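PDB 4X3N: calcium-regulated actin-bundling protein from Dictyostelium discoideum, which binds and bundles actin filaments under the control of calcium and may help to shape and reorganise filopodia and pseudopodia during cell movement. Local coordinates for residues N92-F96 with D97-Y101. Numbering follows the deposited sequence.
Sequences NDLDF and DIALY
Asp95 caps the helix that begins with Phe96, and its side chain bends back over the first turn to meet Ile98. With CG held between the backbone N and the carbonyl carbon (chi1 75°), the torsion brings OD1 round to the first amides of the helix. The CB carries the carboxylate off the backbone; CG then lies 4.0 Å from CG1 of Ile98, passing that side chain at a slant. At the tip, OD1 accepts a nearly straight hydrogen bond from Ile98 N, 2.8 Å long at 174°, and the same oxygen sits 2.9 Å from Asp97 N. The aliphatic CG1 of Ile98 also lies against this OD1, at 3.4 Å. The main chain of the cap is engaged too: Asp95 O receives Ala99 N at 2.8 Å, and one residue further on Leu100 N reaches Phe96 O from above the carbonyl plane.

Just before the cap, Leu94 lays its two methyls along the buried flank of the same turn. CD1 comes 3.7 Å from Ala99 CA, while CD2 meets Ile98 CG2 at 4.0 Å, the two side chains crossing at about a right angle. Leu94 also pairs through its backbone with Val151, in a short antiparallel pairing of the kind seen in paired EF-hands, and the helix follows directly on this strand. The Asp95 side chain touches Arg150, a residue of the calcium site. The nearby Asp97 turns its carboxylate to Lys136 and to Arg140 of a neighbouring subunit.

Replacing Asp95 with alanine removes OD1, which would probably leave Ile98 N without its side-chain acceptor and the start of the helix less firmly fixed. A negative carboxylate set at the amino end of a helix should be stabilised by the helix dipole, and in return it satisfies an amide that has no earlier helical carbonyl to bond.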
ATOM      1  N   ASN A  92       4.826  -1.671 -12.973  1.00 21.24           N
ATOM      2  CA  ASN A  92       6.203  -2.061 -12.750  1.00 19.99           C
ATOM      3  C   ASN A  92       6.385  -3.232 -11.813  1.00 20.36           C
ATOM      4  O   ASN A  92       7.308  -4.047 -12.041  1.00 19.83           O
ATOM      5  CB  ASN A  92       7.075  -0.925 -12.200  1.00 21.21           C
ATOM      6  CG  ASN A  92       6.400  -0.050 -11.094  1.00 23.72           C
ATOM      7  OD1 ASN A  92       5.438  -0.417 -10.455  1.00 24.04           O
ATOM      8  ND2 ASN A  92       6.924   1.148 -10.926  1.00 23.06           N
ATOM      9  N   ASP A  93       5.610  -3.301 -10.741  1.00 18.07           N
ATOM     10  CA  ASP A  93       5.758  -4.437  -9.833  1.00 18.02           C
ATOM     11  C   ASP A  93       4.440  -4.779  -9.077  1.00 19.25           C
ATOM     12  O   ASP A  93       3.450  -4.070  -9.148  1.00 21.08           O
ATOM     13  CB  ASP A  93       6.947  -4.208  -8.990  1.00 19.68           C
ATOM     14  CG  ASP A  93       6.792  -3.017  -7.998  1.00 19.17           C
ATOM     15  OD1 ASP A  93       5.692  -2.745  -7.530  1.00 20.93           O
ATOM     16  OD2 ASP A  93       7.752  -2.303  -7.785  1.00 19.16           O
ATOM     17  N   LEU A  94       4.420  -5.941  -8.467  1.00 21.18           N
ATOM     18  CA  LEU A  94       3.267  -6.513  -7.820  1.00 21.28           C
ATOM     19  C   LEU A  94       3.581  -6.846  -6.338  1.00 21.54           C
ATOM     20  O   LEU A  94       4.684  -7.338  -5.996  1.00 19.75           O
ATOM     21  CB  LEU A  94       2.875  -7.830  -8.501  1.00 22.32           C
ATOM     22  CG  LEU A  94       2.830  -7.905 -10.050  1.00 23.89           C
ATOM     23  CD1 LEU A  94       2.414  -9.322 -10.469  1.00 24.47           C
ATOM     24  CD2 LEU A  94       1.856  -6.856 -10.582  1.00 24.35           C
ATOM     25  N   ASP A  95       2.598  -6.654  -5.451  1.00 20.41           N
ATOM     26  CA  ASP A  95       2.776  -7.129  -4.089  1.00 20.13           C
ATOM     27  C   ASP A  95       2.694  -8.656  -4.147  1.00 19.30           C
ATOM     28  O   ASP A  95       2.336  -9.211  -5.212  1.00 16.72           O
ATOM     29  CB  ASP A  95       1.825  -6.439  -3.117  1.00 20.18           C
ATOM     30  CG  ASP A  95       0.354  -6.903  -3.173  1.00 23.27           C
ATOM     31  OD1 ASP A  95      -0.021  -8.050  -3.567  1.00 21.02           O
ATOM     32  OD2 ASP A  95      -0.481  -6.059  -2.673  1.00 21.42           O
ATOM     33  N   PHE A  96       2.938  -9.324  -3.044  1.00 20.13           N
ATOM     34  CA  PHE A  96       2.986 -10.780  -3.071  1.00 22.33           C
ATOM     35  C   PHE A  96       1.609 -11.467  -3.338  1.00 23.62           C
ATOM     36  O   PHE A  96       1.529 -12.576  -3.958  1.00 22.67           O
ATOM     37  CB  PHE A  96       3.606 -11.321  -1.766  1.00 22.78           C
ATOM     38  CG  PHE A  96       5.103 -11.182  -1.647  1.00 24.13           C
ATOM     39  CD1 PHE A  96       5.877 -10.565  -2.591  1.00 24.96           C
ATOM     40  CD2 PHE A  96       5.713 -11.642  -0.494  1.00 22.70           C
ATOM     41  CE1 PHE A  96       7.228 -10.430  -2.407  1.00 25.48           C
ATOM     42  CE2 PHE A  96       7.070 -11.523  -0.312  1.00 25.25           C
ATOM     43  CZ  PHE A  96       7.839 -10.924  -1.275  1.00 24.65           C
ATOM     44  N   ASP A  97       0.516 -10.836  -2.933  1.00 20.92           N
ATOM     45  CA  ASP A  97      -0.763 -11.448  -3.207  1.00 23.35           C
ATOM     46  C   ASP A  97      -1.067 -11.340  -4.707  1.00 26.08           C
ATOM     47  O   ASP A  97      -1.528 -12.316  -5.322  1.00 20.64           O
ATOM     48  CB  ASP A  97      -1.881 -10.842  -2.368  1.00 23.60           C
ATOM     49  CG  ASP A  97      -1.818 -11.278  -0.918  1.00 23.09           C
ATOM     50  OD1 ASP A  97      -1.450 -12.428  -0.621  1.00 20.46           O
ATOM     51  OD2 ASP A  97      -2.133 -10.453  -0.084  1.00 26.55           O
ATOM     52  N   ILE A  98      -0.841 -10.153  -5.283  1.00 22.29           N
ATOM     53  CA  ILE A  98      -1.048 -10.002  -6.688  1.00 22.29           C
ATOM     54  C   ILE A  98      -0.055 -10.871  -7.543  1.00 25.26           C
ATOM     55  O   ILE A  98      -0.454 -11.438  -8.553  1.00 26.47           O
ATOM     56  CB  ILE A  98      -0.977  -8.534  -7.099  1.00 22.43           C
ATOM     57  CG1 ILE A  98      -1.970  -7.675  -6.315  1.00 23.43           C
ATOM     58  CG2 ILE A  98      -1.274  -8.416  -8.564  1.00 22.54           C
ATOM     59  CD1 ILE A  98      -3.436  -8.121  -6.381  1.00 24.74           C
ATOM     60  N   ALA A  99       1.217 -10.964  -7.133  1.00 24.30           N
ATOM     61  CA  ALA A  99       2.185 -11.873  -7.739  1.00 22.65           C
ATOM     62  C   ALA A  99       1.712 -13.288  -7.777  1.00 24.01           C
ATOM     63  O   ALA A  99       1.850 -14.008  -8.797  1.00 23.50           O
ATOM     64  CB  ALA A  99       3.539 -11.805  -7.035  1.00 24.49           C
ATOM     65  N   LEU A 100       1.164 -13.729  -6.669  1.00 24.23           N
ATOM     66  CA  LEU A 100       0.532 -15.018  -6.615  1.00 25.01           C
ATOM     67  C   LEU A 100      -0.525 -15.237  -7.702  1.00 24.80           C
ATOM     68  O   LEU A 100      -0.553 -16.262  -8.359  1.00 23.51           O
ATOM     69  CB  LEU A 100      -0.050 -15.191  -5.220  1.00 28.71           C
ATOM     70  CG  LEU A 100      -0.328 -16.599  -4.806  1.00 28.68           C
ATOM     71  CD1 LEU A 100      -0.356 -16.745  -3.295  1.00 30.89           C
ATOM     72  CD2 LEU A 100      -1.655 -17.013  -5.416  1.00 32.20           C
ATOM     73  N   TYR A 101      -1.402 -14.283  -7.918  1.00 22.89           N
ATOM     74  CA  TYR A 101      -2.384 -14.406  -8.980  1.00 23.66           C
ATOM     75  C   TYR A 101      -1.664 -14.431 -10.350  1.00 23.05           C
ATOM     76  O   TYR A 101      -2.099 -15.118 -11.282  1.00 24.62           O
ATOM     77  CB  TYR A 101      -3.397 -13.216  -8.989  1.00 22.65           C
ATOM     78  CG  TYR A 101      -4.418 -13.069  -7.850  1.00 23.36           C
ATOM     79  CD1 TYR A 101      -5.109 -14.160  -7.338  1.00 30.29           C
ATOM     80  CD2 TYR A 101      -4.807 -11.812  -7.402  1.00 26.52           C
ATOM     81  CE1 TYR A 101      -6.094 -14.014  -6.329  1.00 29.24           C
ATOM     82  CE2 TYR A 101      -5.807 -11.637  -6.433  1.00 28.26           C
ATOM     83  CZ  TYR A 101      -6.463 -12.746  -5.884  1.00 28.92           C
ATOM     84  OH  TYR A 101      -7.450 -12.578  -4.893  1.00 25.51           O
TER